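Local coordinates for leucine-rich repeat protein (Bacteroides thetaiotaomicron, PDB 4ECN) that is of unknown function but, as an extracellular leucine-rich repeat protein with two DUF4458 domains, probably binds other proteins, at residues A[85-90]-A[121-126]; A[43-48]-A[89-94]; A[13-18]-A[73-78]; A[171-176]-A[207-212]. One frame throughout, in Å; residues are numbered along the deposited sequence.

Contacts 1, 2 and 3 belong to the first DUF4458 domain, contact 4 to the second. In the first, contacts 2 and 3 are neighbouring-strand pairings, 43-49 with 83-93 and 10-18 with 73-81, whose segments alternate along the chain; contact 1 lies across the core, where strand 83-93 faces strand 118-124. Contacts 1 and 2 share G89 and Y90, with centres about 9 Å apart, and contact 3 is centred about 11 Å from each. Contact 4 follows later in the chain, its centre about 15 Å from that of contact 1, and its W210 packs on G89 and Y91, so the two domains touch, both at the N-terminal end of the long repeat array.

Contact 1 of 4, residues A[85-90]-A[121-126]; sequences YKIVGY and KALTVD
Y90 and L123 bury the most surface here, with I87 next. L123 lays its CD1 methyl over one face of the Y90 ring, 4.2 Å from the centroid and offset toward the rim, in a CH-pi contact. With CG of Y90 between the backbone N and the carbonyl carbon (chi1 62°), the ring swings over toward L123. The other L123 branch is used as well: its CD2 meets I87 CD1 at 3.9 Å, so one leucine fork serves two partners. I87 CD1 also rests on the aliphatic part of K121, at CG, while the amine of that lysine turns away to A122 O and to a salt bridge with D108. Branched aliphatic residues suit this buried interior, since they fill it without needing polar partners; Y90 adds a broad ring that gives L123 a face to lie on, and its phenol end reaches V125, with OH 3.5 Å from CG2. No hydrogen bond joins the segments, and the short strand axes pass 10.0 Å apart at 55°. Strands that face each other through side chains alone fit the two packed layers of a beta-sandwich, consistent with the transthyretin clan of this family.

Contact 2 of 4, residues A[43-48]-A[89-94]; sequences KIKVVM and GYYLYD
V47 and G89 pair closely, V47 N donating to G89 O at 2.8 Å. One hydrogen-bonded pair farther on, K45 and Y91 exchange backbone bonds both ways, K45 N lying 3.0 Å from Y91 O. On the buried side, I44 wedges CD1 between L92 CD2, 3.8 Å away, and the Y90 ring, whose CD1 it meets at 3.7 Å; with CG1 anti to the backbone N (chi1 -167°), the isoleucine lies alongside L92. These neighbouring antiparallel strands, 168° between their short axes, turn I44, V46, Y90 and L92 to the core, consistent with a transthyretin-like beta-sandwich. The other face bears K43, K45, V47, Y91 and Y93. W210 of the second DUF4458 domain covers its Y91 and V47 end, where V47 CG2 touches Y91 CE1; the K43 and Y93 end is the looser, solvent side. Lysine stems and tyrosine rings suit it, giving apolar cover with polar ends: the Y93 ring edge meets K45 CB, 3.8 Å from CE1. Were Y93 an alanine, the K45 stem would probably lose the ring edge beside it and be freer to turn. The backbone bond from K43 N to Y93 O is weak, and the K43 amine reaches away to a salt bridge with D97.

Contact 3 of 4, residues A[13-18]-A[73-78]; sequences VQFKLY and LRSDKL
F15 and S75 meet through backbone and side chain together. S75 N donates to F15 O at 2.8 Å, while S75 CB lies in the plane of the F15 ring at its edge. Two residues along, L17 N makes a straight bond to L73 O, 3.1 Å away, and L17 CD1 packs on L73 CB at 3.7 Å. At the far end V13 and L78 exchange bonds, V13 O taking L78 N at 2.8 Å. The regular pairing is interrupted between S75 and L78, where D76 and K77 leave the strand. A small residue suits position S75, because its CB sits close beside F15 N as well as the ring edge, and its hydroxyl serves the chain that has left the strand. OG, anti to the backbone N (chi1 170°), reaches forward to the carbonyl of the next residue, D76 O, a bond of 3.1 Å on a carbonyl lone pair. A valine in place of S75 would probably leave D76 O without this donor and crowd the edge of the phenylalanine ring.

On the more exposed side Q14 and R74 cross obliquely, Q14 NE2 lying 3.8 Å from R74 CD. Farther out, Q14 NE2 is held by E120, and N62 on strand 54-63 reaches both R74 O and D76 OD1, tying down the outgoing chain. F15 and L17 are turned instead to the interior, where F15 also packs on L111 and L123. The chemistry is thus divided: backbone bonds fix the strands, apolar residues, with the hydroxyl of S75 satisfied by D76 O, face the interior, and long polar chains that tolerate water occupy the other side.

Contact 4 of 4, residues A[171-176]-A[207-212]; sequences TELKGM and SAVWLP
In the second DUF4458 domain, of the same transthyretin-like clan, strands 170-179 and 202-212 pair elsewhere along their length, but here they have drawn apart: the short axes are 9.6 Å distant, at 173°, and no hydrogen bond crosses. The chain turns a corner at G175 on one side and at S207 on the other, and the contact is made by apolar side chains across the 9.6 Å separation, as between the layers of a beta-sandwich. V209 is the common partner. Its CG2 takes L173, 3.9 Å from CD1 and 4.0 Å from CD2, so the leucine fork straddles one methyl. CG1, anti to the carbonyl carbon (chi1 -56°), is thereby turned to the selenomethionine M176, with CG2 between the backbone N and the carbonyl carbon. L173 and M176 also pack on F135 of strand 130-139, which extends the apolar patch. A beta-branched valine suits a place that must offer two methyls to two partners, and long, flexible leucine and methionine chains suit the wide spacing. Toward the other end T171 turns its methyl to L211, CG2 lying 4.1 Å from CD2. Beyond the corner, M176 bends at its last torsion and runs across V209, its SE 3.8 Å from V209 CG1.

Contact 1 of 4, residues A[85-90]-A[121-126]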
loop_
_atom_site.group_PDB
_atom_site.type_symbol
_atom_site.label_atom_id
_atom_site.label_comp_id
_atom_site.label_asym_id
_atom_site.label_seq_id
_atom_site.Cartn_x
_atom_site.Cartn_y
_atom_site.Cartn_z
ATOM N N TYR A 85 23.893 39.165 8.735
ATOM C CA TYR A 85 24.586 38.833 9.981
ATOM C C TYR A 85 23.757 37.857 10.798
ATOM O O TYR A 85 22.520 37.942 10.802
ATOM C CB TYR A 85 24.845 40.100 10.811
ATOM C CG TYR A 85 25.815 41.094 10.218
ATOM C CD1 TYR A 85 25.438 41.918 9.162
ATOM C CD2 TYR A 85 27.046 41.332 10.816
ATOM C CE1 TYR A 85 26.313 42.866 8.635
ATOM C CE2 TYR A 85 27.918 42.300 10.318
ATOM C CZ TYR A 85 27.546 43.070 9.228
ATOM O OH TYR A 85 28.400 44.023 8.728
ATOM N N LYS A 86 24.427 36.948 11.515
ATOM C CA LYS A 86 23.738 36.008 12.384
ATOM C C LYS A 86 24.190 36.276 13.807
ATOM O O LYS A 86 25.390 36.229 14.072
ATOM C CB LYS A 86 23.983 34.544 11.959
ATOM C CG LYS A 86 23.118 33.526 12.729
ATOM C CD LYS A 86 23.600 32.066 12.645
ATOM C CE LYS A 86 24.871 31.791 13.424
ATOM N NZ LYS A 86 25.265 30.362 13.346
ATOM N N ILE A 87 23.236 36.630 14.700
ATOM C CA ILE A 87 23.470 36.854 16.135
ATOM C C ILE A 87 23.712 35.485 16.774
ATOM O O ILE A 87 22.913 34.563 16.548
ATOM C CB ILE A 87 22.297 37.618 16.831
ATOM C CG1 ILE A 87 21.878 38.893 16.084
ATOM C CG2 ILE A 87 22.604 37.903 18.315
ATOM C CD1 ILE A 87 20.432 39.384 16.460
ATOM N N VAL A 88 24.816 35.343 17.536
ATOM C CA VAL A 88 25.150 34.083 18.213
ATOM C C VAL A 88 24.537 34.123 19.626
ATOM O O VAL A 88 23.936 33.144 20.085
ATOM C CB VAL A 88 26.674 33.795 18.245
ATOM C CG1 VAL A 88 26.944 32.357 18.690
ATOM C CG2 VAL A 88 27.305 34.037 16.883
ATOM N N GLY A 89 24.676 35.284 20.263
ATOM C CA GLY A 89 24.167 35.569 21.595
ATOM C C GLY A 89 24.553 36.963 22.023
ATOM O O GLY A 89 25.201 37.690 21.265
ATOM N N TYR A 90 24.152 37.345 23.239
ATOM C CA TYR A 90 24.439 38.671 23.765
ATOM C C TYR A 90 24.569 38.657 25.285
ATOM O O TYR A 90 24.008 37.792 25.958
ATOM C CB TYR A 90 23.347 39.682 23.343
ATOM C CG TYR A 90 21.951 39.382 23.857
ATOM C CD1 TYR A 90 21.523 39.858 25.098
ATOM C CD2 TYR A 90 21.031 38.691 23.072
ATOM C CE1 TYR A 90 20.235 39.595 25.566
ATOM C CE2 TYR A 90 19.746 38.415 23.536
ATOM C CZ TYR A 90 19.348 38.879 24.777
ATOM O OH TYR A 90 18.076 38.619 25.218
ATOM N N LYS A 121 16.473 45.714 15.551
ATOM C CA LYS A 121 16.333 44.288 15.833
ATOM C C LYS A 121 15.703 44.091 17.202
ATOM O O LYS A 121 16.067 44.729 18.192
ATOM C CB LYS A 121 17.677 43.534 15.732
ATOM C CG LYS A 121 17.572 42.001 15.826
ATOM C CD LYS A 121 17.013 41.349 14.550
ATOM C CE LYS A 121 16.707 39.884 14.708
ATOM N NZ LYS A 121 15.498 39.658 15.552
ATOM N N ALA A 122 14.725 43.210 17.223
ATOM C CA ALA A 122 14.021 42.820 18.420
ATOM C C ALA A 122 14.746 41.651 19.087
ATOM O O ALA A 122 14.869 40.557 18.505
ATOM C CB ALA A 122 12.584 42.445 18.073
ATOM N N LEU A 123 15.262 41.899 20.290
ATOM C CA LEU A 123 15.882 40.849 21.067
ATOM C C LEU A 123 14.919 40.453 22.174
ATOM O O LEU A 123 14.597 41.290 23.018
ATOM C CB LEU A 123 17.259 41.265 21.620
ATOM C CG LEU A 123 18.413 41.365 20.624
ATOM C CD1 LEU A 123 19.669 41.841 21.315
ATOM C CD2 LEU A 123 18.673 40.035 19.925
ATOM N N THR A 124 14.414 39.206 22.142
ATOM C CA THR A 124 13.480 38.718 23.163
ATOM C C THR A 124 14.262 37.956 24.245
ATOM O O THR A 124 14.922 36.953 23.951
ATOM C CB THR A 124 12.371 37.859 22.539
ATOM O OG1 THR A 124 11.662 38.647 21.576
ATOM C CG2 THR A 124 11.398 37.325 23.580
ATOM N N VAL A 125 14.177 38.433 25.494
ATOM C CA VAL A 125 14.870 37.810 26.623
ATOM C C VAL A 125 14.144 36.490 27.008
ATOM O O VAL A 125 13.022 36.515 27.532
ATOM C CB VAL A 125 14.985 38.786 27.822
ATOM C CG1 VAL A 125 15.558 38.100 29.056
ATOM C CG2 VAL A 125 15.819 40.006 27.456
ATOM N N ASP A 126 14.809 35.346 26.723
ATOM C CA ASP A 126 14.348 33.985 27.016
ATOM C C ASP A 126 14.284 33.767 28.524
ATOM O O ASP A 126 15.242 34.074 29.240
ATOM C CB ASP A 126 15.290 32.954 26.357
ATOM C CG ASP A 126 14.844 31.502 26.387
ATOM O OD1 ASP A 126 13.705 31.231 26.835
ATOM O OD2 ASP A 126 15.610 30.641 25.906
#

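Contact 2 of 4, residues A[43-48]-A[89-94]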
loop_
_atom_site.group_PDB
_atom_site.type_symbol
_atom_site.label_atom_id
_atom_site.label_comp_id
_atom_site.label_asym_id
_atom_site.label_seq_id
_atom_site.Cartn_x
_atom_site.Cartn_y
_atom_site.Cartn_z
ATOM N N LYS A 43 24.436 48.479 29.187
ATOM C CA LYS A 43 25.315 48.025 28.089
ATOM C C LYS A 43 24.848 46.668 27.511
ATOM O O LYS A 43 24.034 45.977 28.130
ATOM C CB LYS A 43 26.782 47.901 28.549
ATOM C CG LYS A 43 27.620 49.163 28.421
ATOM C CD LYS A 43 29.052 48.917 28.905
ATOM C CE LYS A 43 29.950 50.127 28.788
ATOM N NZ LYS A 43 31.333 49.835 29.251
ATOM N N ILE A 44 25.353 46.306 26.318
ATOM C CA ILE A 44 25.074 45.039 25.637
ATOM C C ILE A 44 26.231 44.735 24.672
ATOM O O ILE A 44 26.730 45.636 23.984
ATOM C CB ILE A 44 23.689 44.988 24.915
ATOM C CG1 ILE A 44 23.325 43.543 24.504
ATOM C CG2 ILE A 44 23.593 45.984 23.727
ATOM C CD1 ILE A 44 21.941 43.336 23.997
ATOM N N LYS A 45 26.663 43.470 24.644
ATOM C CA LYS A 45 27.702 43.010 23.731
ATOM C C LYS A 45 27.061 41.936 22.872
ATOM O O LYS A 45 26.847 40.807 23.313
ATOM C CB LYS A 45 28.979 42.538 24.474
ATOM C CG LYS A 45 30.167 42.178 23.548
ATOM C CD LYS A 45 31.509 42.010 24.300
ATOM C CE LYS A 45 31.602 40.773 25.170
ATOM N NZ LYS A 45 32.716 40.858 26.155
ATOM N N VAL A 46 26.668 42.323 21.680
ATOM C CA VAL A 46 26.011 41.407 20.773
ATOM C C VAL A 46 27.101 40.707 19.934
ATOM O O VAL A 46 27.892 41.353 19.231
ATOM C CB VAL A 46 24.932 42.119 19.912
ATOM C CG1 VAL A 46 24.221 41.134 19.001
ATOM C CG2 VAL A 46 23.917 42.846 20.793
ATOM N N VAL A 47 27.144 39.379 20.056
ATOM C CA VAL A 47 28.071 38.512 19.336
ATOM C C VAL A 47 27.408 38.138 17.992
ATOM O O VAL A 47 26.286 37.625 17.976
ATOM C CB VAL A 47 28.457 37.273 20.198
ATOM C CG1 VAL A 47 29.347 36.301 19.427
ATOM C CG2 VAL A 47 29.133 37.700 21.495
HETATM N N MSE A 48 28.093 38.422 16.879
HETATM C CA MSE A 48 27.590 38.148 15.528
HETATM C C MSE A 48 28.593 37.425 14.654
HETATM O O MSE A 48 29.788 37.432 14.953
HETATM C CB MSE A 48 27.230 39.457 14.816
HETATM C CG MSE A 48 25.972 40.125 15.305
HETATM SE SE MSE A 48 25.988 41.981 14.725
HETATM C CE MSE A 48 27.358 42.691 16.007
ATOM N N GLY A 89 24.676 35.284 20.263
ATOM C CA GLY A 89 24.167 35.569 21.595
ATOM C C GLY A 89 24.553 36.963 22.023
ATOM O O GLY A 89 25.201 37.690 21.265
ATOM N N TYR A 90 24.152 37.345 23.239
ATOM C CA TYR A 90 24.439 38.671 23.765
ATOM C C TYR A 90 24.569 38.657 25.285
ATOM O O TYR A 90 24.008 37.792 25.958
ATOM C CB TYR A 90 23.347 39.682 23.343
ATOM C CG TYR A 90 21.951 39.382 23.857
ATOM C CD1 TYR A 90 21.523 39.858 25.098
ATOM C CD2 TYR A 90 21.031 38.691 23.072
ATOM C CE1 TYR A 90 20.235 39.595 25.566
ATOM C CE2 TYR A 90 19.746 38.415 23.536
ATOM C CZ TYR A 90 19.348 38.879 24.777
ATOM O OH TYR A 90 18.076 38.619 25.218
ATOM N N TYR A 91 25.294 39.650 25.819
ATOM C CA TYR A 91 25.484 39.822 27.255
ATOM C C TYR A 91 24.985 41.194 27.653
ATOM O O TYR A 91 25.236 42.154 26.929
ATOM C CB TYR A 91 26.968 39.636 27.697
ATOM C CG TYR A 91 27.723 38.450 27.116
ATOM C CD1 TYR A 91 28.424 38.564 25.916
ATOM C CD2 TYR A 91 27.831 37.253 27.820
ATOM C CE1 TYR A 91 29.147 37.489 25.389
ATOM C CE2 TYR A 91 28.561 36.173 27.307
ATOM C CZ TYR A 91 29.223 36.299 26.093
ATOM O OH TYR A 91 29.933 35.251 25.551
ATOM N N LEU A 92 24.281 41.297 28.783
ATOM C CA LEU A 92 23.836 42.580 29.323
ATOM C C LEU A 92 24.758 42.933 30.509
ATOM O O LEU A 92 25.270 42.023 31.163
ATOM C CB LEU A 92 22.344 42.553 29.705
ATOM C CG LEU A 92 21.381 42.398 28.526
ATOM C CD1 LEU A 92 20.019 42.011 28.980
ATOM C CD2 LEU A 92 21.303 43.654 27.697
ATOM N N TYR A 93 25.038 44.231 30.736
ATOM C CA TYR A 93 25.964 44.672 31.788
ATOM C C TYR A 93 25.387 45.824 32.629
ATOM O O TYR A 93 24.852 46.774 32.060
ATOM C CB TYR A 93 27.295 45.127 31.156
ATOM C CG TYR A 93 28.037 44.060 30.374
ATOM C CD1 TYR A 93 27.817 43.885 29.008
ATOM C CD2 TYR A 93 29.012 43.274 30.982
ATOM C CE1 TYR A 93 28.520 42.926 28.276
ATOM C CE2 TYR A 93 29.724 42.315 30.262
ATOM C CZ TYR A 93 29.473 42.141 28.911
ATOM O OH TYR A 93 30.191 41.196 28.212
ATOM N N ASP A 94 25.549 45.772 33.975
ATOM C CA ASP A 94 25.072 46.810 34.913
ATOM C C ASP A 94 26.034 48.039 34.945
ATOM O O ASP A 94 26.922 48.158 34.091
ATOM C CB ASP A 94 24.914 46.221 36.342
ATOM C CG ASP A 94 26.211 45.940 37.093
ATOM O OD1 ASP A 94 27.195 45.499 36.449
ATOM O OD2 ASP A 94 26.240 46.154 38.324
#

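Contact 3 of 4, residues A[13-18]-A[73-78]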
loop_
_atom_site.group_PDB
_atom_site.type_symbol
_atom_site.label_atom_id
_atom_site.label_comp_id
_atom_site.label_asym_id
_atom_site.label_seq_id
_atom_site.Cartn_x
_atom_site.Cartn_y
_atom_site.Cartn_z
ATOM N N VAL A 13 22.215 49.598 12.864
ATOM C CA VAL A 13 21.404 48.674 13.660
ATOM C C VAL A 13 21.283 49.229 15.064
ATOM O O VAL A 13 22.207 49.874 15.573
ATOM C CB VAL A 13 21.951 47.216 13.687
ATOM C CG1 VAL A 13 20.973 46.261 14.360
ATOM C CG2 VAL A 13 22.253 46.720 12.292
ATOM N N GLN A 14 20.126 48.986 15.671
ATOM C CA GLN A 14 19.842 49.296 17.053
ATOM C C GLN A 14 19.029 48.159 17.576
ATOM O O GLN A 14 18.368 47.477 16.793
ATOM C CB GLN A 14 19.175 50.662 17.255
ATOM C CG GLN A 14 17.786 50.849 16.651
ATOM C CD GLN A 14 17.269 52.245 16.923
ATOM O OE1 GLN A 14 18.033 53.220 17.051
ATOM N NE2 GLN A 14 15.950 52.374 16.990
ATOM N N PHE A 15 19.124 47.896 18.878
ATOM C CA PHE A 15 18.403 46.777 19.473
ATOM C C PHE A 15 17.377 47.281 20.479
ATOM O O PHE A 15 17.595 48.284 21.162
ATOM C CB PHE A 15 19.376 45.781 20.127
ATOM C CG PHE A 15 20.368 45.203 19.142
ATOM C CD1 PHE A 15 20.037 44.101 18.363
ATOM C CD2 PHE A 15 21.618 45.781 18.968
ATOM C CE1 PHE A 15 20.943 43.591 17.431
ATOM C CE2 PHE A 15 22.518 45.273 18.036
ATOM C CZ PHE A 15 22.177 44.181 17.275
ATOM N N LYS A 16 16.236 46.596 20.512
ATOM C CA LYS A 16 15.107 46.867 21.394
ATOM C C LYS A 16 14.851 45.591 22.217
ATOM O O LYS A 16 14.583 44.545 21.617
ATOM C CB LYS A 16 13.890 47.289 20.541
ATOM C CG LYS A 16 13.112 48.489 21.057
ATOM C CD LYS A 16 11.864 48.699 20.202
ATOM C CE LYS A 16 11.082 49.956 20.504
ATOM N NZ LYS A 16 9.888 50.077 19.623
ATOM N N LEU A 17 15.042 45.645 23.563
ATOM C CA LEU A 17 14.858 44.492 24.463
ATOM C C LEU A 17 13.362 44.229 24.706
ATOM O O LEU A 17 12.623 45.139 25.089
ATOM C CB LEU A 17 15.597 44.693 25.802
ATOM C CG LEU A 17 17.119 44.439 25.790
ATOM C CD1 LEU A 17 17.802 45.097 26.962
ATOM C CD2 LEU A 17 17.443 42.952 25.792
ATOM N N TYR A 18 12.924 42.991 24.442
ATOM C CA TYR A 18 11.536 42.563 24.581
ATOM C C TYR A 18 11.396 41.479 25.646
ATOM O O TYR A 18 12.344 40.732 25.908
ATOM C CB TYR A 18 10.984 42.054 23.234
ATOM C CG TYR A 18 10.665 43.160 22.249
ATOM C CD1 TYR A 18 11.671 43.774 21.508
ATOM C CD2 TYR A 18 9.353 43.566 22.026
ATOM C CE1 TYR A 18 11.387 44.799 20.605
ATOM C CE2 TYR A 18 9.052 44.576 21.108
ATOM C CZ TYR A 18 10.075 45.194 20.400
ATOM O OH TYR A 18 9.795 46.197 19.496
ATOM N N LEU A 73 14.466 49.275 27.163
ATOM C CA LEU A 73 15.905 49.491 26.942
ATOM C C LEU A 73 16.212 49.369 25.450
ATOM O O LEU A 73 15.850 48.359 24.836
ATOM C CB LEU A 73 16.776 48.523 27.767
ATOM C CG LEU A 73 16.742 48.671 29.298
ATOM C CD1 LEU A 73 17.151 47.381 29.984
ATOM C CD2 LEU A 73 17.563 49.876 29.784
ATOM N N ARG A 74 16.820 50.439 24.865
ATOM C CA ARG A 74 17.160 50.553 23.442
ATOM C C ARG A 74 18.655 50.833 23.263
ATOM O O ARG A 74 19.229 51.650 23.971
ATOM C CB ARG A 74 16.321 51.654 22.769
ATOM C CG ARG A 74 16.542 51.802 21.257
ATOM C CD ARG A 74 15.995 53.109 20.698
ATOM N NE ARG A 74 16.361 54.272 21.521
ATOM C CZ ARG A 74 17.518 54.931 21.446
ATOM N NH1 ARG A 74 18.451 54.557 20.575
ATOM N NH2 ARG A 74 17.753 55.961 22.248
ATOM N N SER A 75 19.267 50.163 22.286
ATOM C CA SER A 75 20.689 50.247 21.967
ATOM C C SER A 75 21.039 51.439 21.066
ATOM O O SER A 75 20.238 51.835 20.209
ATOM C CB SER A 75 21.119 48.961 21.267
ATOM O OG SER A 75 22.423 49.025 20.717
ATOM N N ASP A 76 22.282 51.959 21.233
ATOM C CA ASP A 76 22.883 52.998 20.391
ATOM C C ASP A 76 23.035 52.484 18.947
ATOM O O ASP A 76 23.087 51.265 18.741
ATOM C CB ASP A 76 24.273 53.417 20.945
ATOM C CG ASP A 76 24.352 54.365 22.143
ATOM O OD1 ASP A 76 23.503 55.280 22.236
ATOM O OD2 ASP A 76 25.360 54.297 22.885
ATOM N N LYS A 77 23.117 53.391 17.952
ATOM C CA LYS A 77 23.317 52.995 16.549
ATOM C C LYS A 77 24.639 52.251 16.383
ATOM O O LYS A 77 25.649 52.654 16.964
ATOM C CB LYS A 77 23.304 54.216 15.601
ATOM C CG LYS A 77 21.974 54.605 14.964
ATOM C CD LYS A 77 22.217 55.781 13.982
ATOM C CE LYS A 77 21.005 56.181 13.163
ATOM N NZ LYS A 77 21.348 57.138 12.071
ATOM N N LEU A 78 24.634 51.179 15.595
ATOM C CA LEU A 78 25.840 50.415 15.312
ATOM C C LEU A 78 26.122 50.432 13.810
ATOM O O LEU A 78 25.351 49.855 13.037
ATOM C CB LEU A 78 25.704 48.971 15.840
ATOM C CG LEU A 78 26.784 47.952 15.430
ATOM C CD1 LEU A 78 28.167 48.371 15.909
ATOM C CD2 LEU A 78 26.426 46.562 15.907
#

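Contact 4 of 4, residues A[171-176]-A[207-212]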
loop_
_atom_site.group_PDB
_atom_site.type_symbol
_atom_site.label_atom_id
_atom_site.label_comp_id
_atom_site.label_asym_id
_atom_site.label_seq_id
_atom_site.Cartn_x
_atom_site.Cartn_y
_atom_site.Cartn_z
ATOM N N THR A 171 21.555 19.092 21.707
ATOM C CA THR A 171 21.773 20.394 21.067
ATOM C C THR A 171 22.967 20.245 20.158
ATOM O O THR A 171 23.978 19.689 20.572
ATOM C CB THR A 171 21.936 21.526 22.110
ATOM O OG1 THR A 171 20.699 21.696 22.817
ATOM C CG2 THR A 171 22.343 22.860 21.476
ATOM N N GLU A 172 22.840 20.679 18.908
ATOM C CA GLU A 172 23.943 20.560 17.963
ATOM C C GLU A 172 24.656 21.933 17.816
ATOM O O GLU A 172 24.000 22.961 17.625
ATOM C CB GLU A 172 23.449 20.011 16.610
ATOM C CG GLU A 172 24.575 19.656 15.639
ATOM C CD GLU A 172 25.397 18.412 15.935
ATOM O OE1 GLU A 172 24.801 17.413 16.399
ATOM O OE2 GLU A 172 26.611 18.405 15.618
ATOM N N LEU A 173 25.991 21.929 17.963
ATOM C CA LEU A 173 26.875 23.102 17.887
ATOM C C LEU A 173 27.756 22.918 16.657
ATOM O O LEU A 173 28.731 22.158 16.681
ATOM C CB LEU A 173 27.677 23.241 19.206
ATOM C CG LEU A 173 26.820 23.227 20.474
ATOM C CD1 LEU A 173 27.628 22.893 21.701
ATOM C CD2 LEU A 173 26.026 24.494 20.642
ATOM N N LYS A 174 27.352 23.550 15.547
ATOM C CA LYS A 174 27.953 23.296 14.248
ATOM C C LYS A 174 29.048 24.294 13.861
ATOM O O LYS A 174 29.000 25.468 14.227
ATOM C CB LYS A 174 26.865 23.284 13.166
ATOM C CG LYS A 174 26.004 22.015 13.211
ATOM C CD LYS A 174 24.961 21.929 12.082
ATOM C CE LYS A 174 24.089 20.683 12.113
ATOM N NZ LYS A 174 24.854 19.429 11.837
ATOM N N GLY A 175 30.029 23.757 13.127
ATOM C CA GLY A 175 31.184 24.429 12.553
ATOM C C GLY A 175 31.988 25.327 13.467
ATOM O O GLY A 175 32.349 26.432 13.055
HETATM N N MSE A 176 32.308 24.870 14.689
HETATM C CA MSE A 176 33.114 25.656 15.624
HETATM C C MSE A 176 34.590 25.607 15.218
HETATM O O MSE A 176 35.086 24.517 14.903
HETATM C CB MSE A 176 32.934 25.163 17.062
HETATM C CG MSE A 176 31.515 25.360 17.623
HETATM SE SE MSE A 176 31.333 24.704 19.460
HETATM C CE MSE A 176 31.840 22.860 19.159
ATOM N N SER A 207 35.443 30.534 20.625
ATOM C CA SER A 207 34.146 31.216 20.605
ATOM C C SER A 207 33.145 30.434 21.499
ATOM O O SER A 207 32.847 29.257 21.227
ATOM C CB SER A 207 33.620 31.369 19.180
ATOM O OG SER A 207 34.445 32.195 18.376
ATOM N N ALA A 208 32.693 31.068 22.610
ATOM C CA ALA A 208 31.757 30.458 23.554
ATOM C C ALA A 208 30.398 30.247 22.920
ATOM O O ALA A 208 30.030 30.979 21.997
ATOM C CB ALA A 208 31.611 31.324 24.789
ATOM N N VAL A 209 29.646 29.245 23.410
ATOM C CA VAL A 209 28.304 28.955 22.920
ATOM C C VAL A 209 27.349 29.171 24.079
ATOM O O VAL A 209 27.801 29.209 25.207
ATOM C CB VAL A 209 28.177 27.547 22.283
ATOM C CG1 VAL A 209 29.181 27.375 21.153
ATOM C CG2 VAL A 209 28.320 26.426 23.310
ATOM N N TRP A 210 26.054 29.372 23.805
ATOM C CA TRP A 210 25.040 29.591 24.840
ATOM C C TRP A 210 24.214 28.344 25.037
ATOM O O TRP A 210 23.420 27.991 24.157
ATOM C CB TRP A 210 24.110 30.782 24.509
ATOM C CG TRP A 210 24.699 32.134 24.771
ATOM C CD1 TRP A 210 24.471 32.933 25.852
ATOM C CD2 TRP A 210 25.611 32.845 23.928
ATOM N NE1 TRP A 210 25.218 34.085 25.753
ATOM C CE2 TRP A 210 25.926 34.058 24.581
ATOM C CE3 TRP A 210 26.214 32.565 22.687
ATOM C CZ2 TRP A 210 26.807 34.995 24.030
ATOM C CZ3 TRP A 210 27.101 33.489 22.150
ATOM C CH2 TRP A 210 27.387 34.690 22.815
ATOM N N LEU A 211 24.387 27.681 26.197
ATOM C CA LEU A 211 23.622 26.490 26.578
ATOM C C LEU A 211 22.721 26.762 27.776
ATOM O O LEU A 211 23.149 27.468 28.684
ATOM C CB LEU A 211 24.549 25.310 26.923
ATOM C CG LEU A 211 25.355 24.652 25.822
ATOM C CD1 LEU A 211 26.238 23.592 26.410
ATOM C CD2 LEU A 211 24.464 24.025 24.758
ATOM N N PRO A 212 21.512 26.174 27.878
ATOM C CA PRO A 212 20.734 26.366 29.126
ATOM C C PRO A 212 21.492 25.774 30.331
ATOM O O PRO A 212 22.242 24.803 30.168
ATOM C CB PRO A 212 19.414 25.620 28.858
ATOM C CG PRO A 212 19.392 25.323 27.392
ATOM C CD PRO A 212 20.812 25.288 26.920
#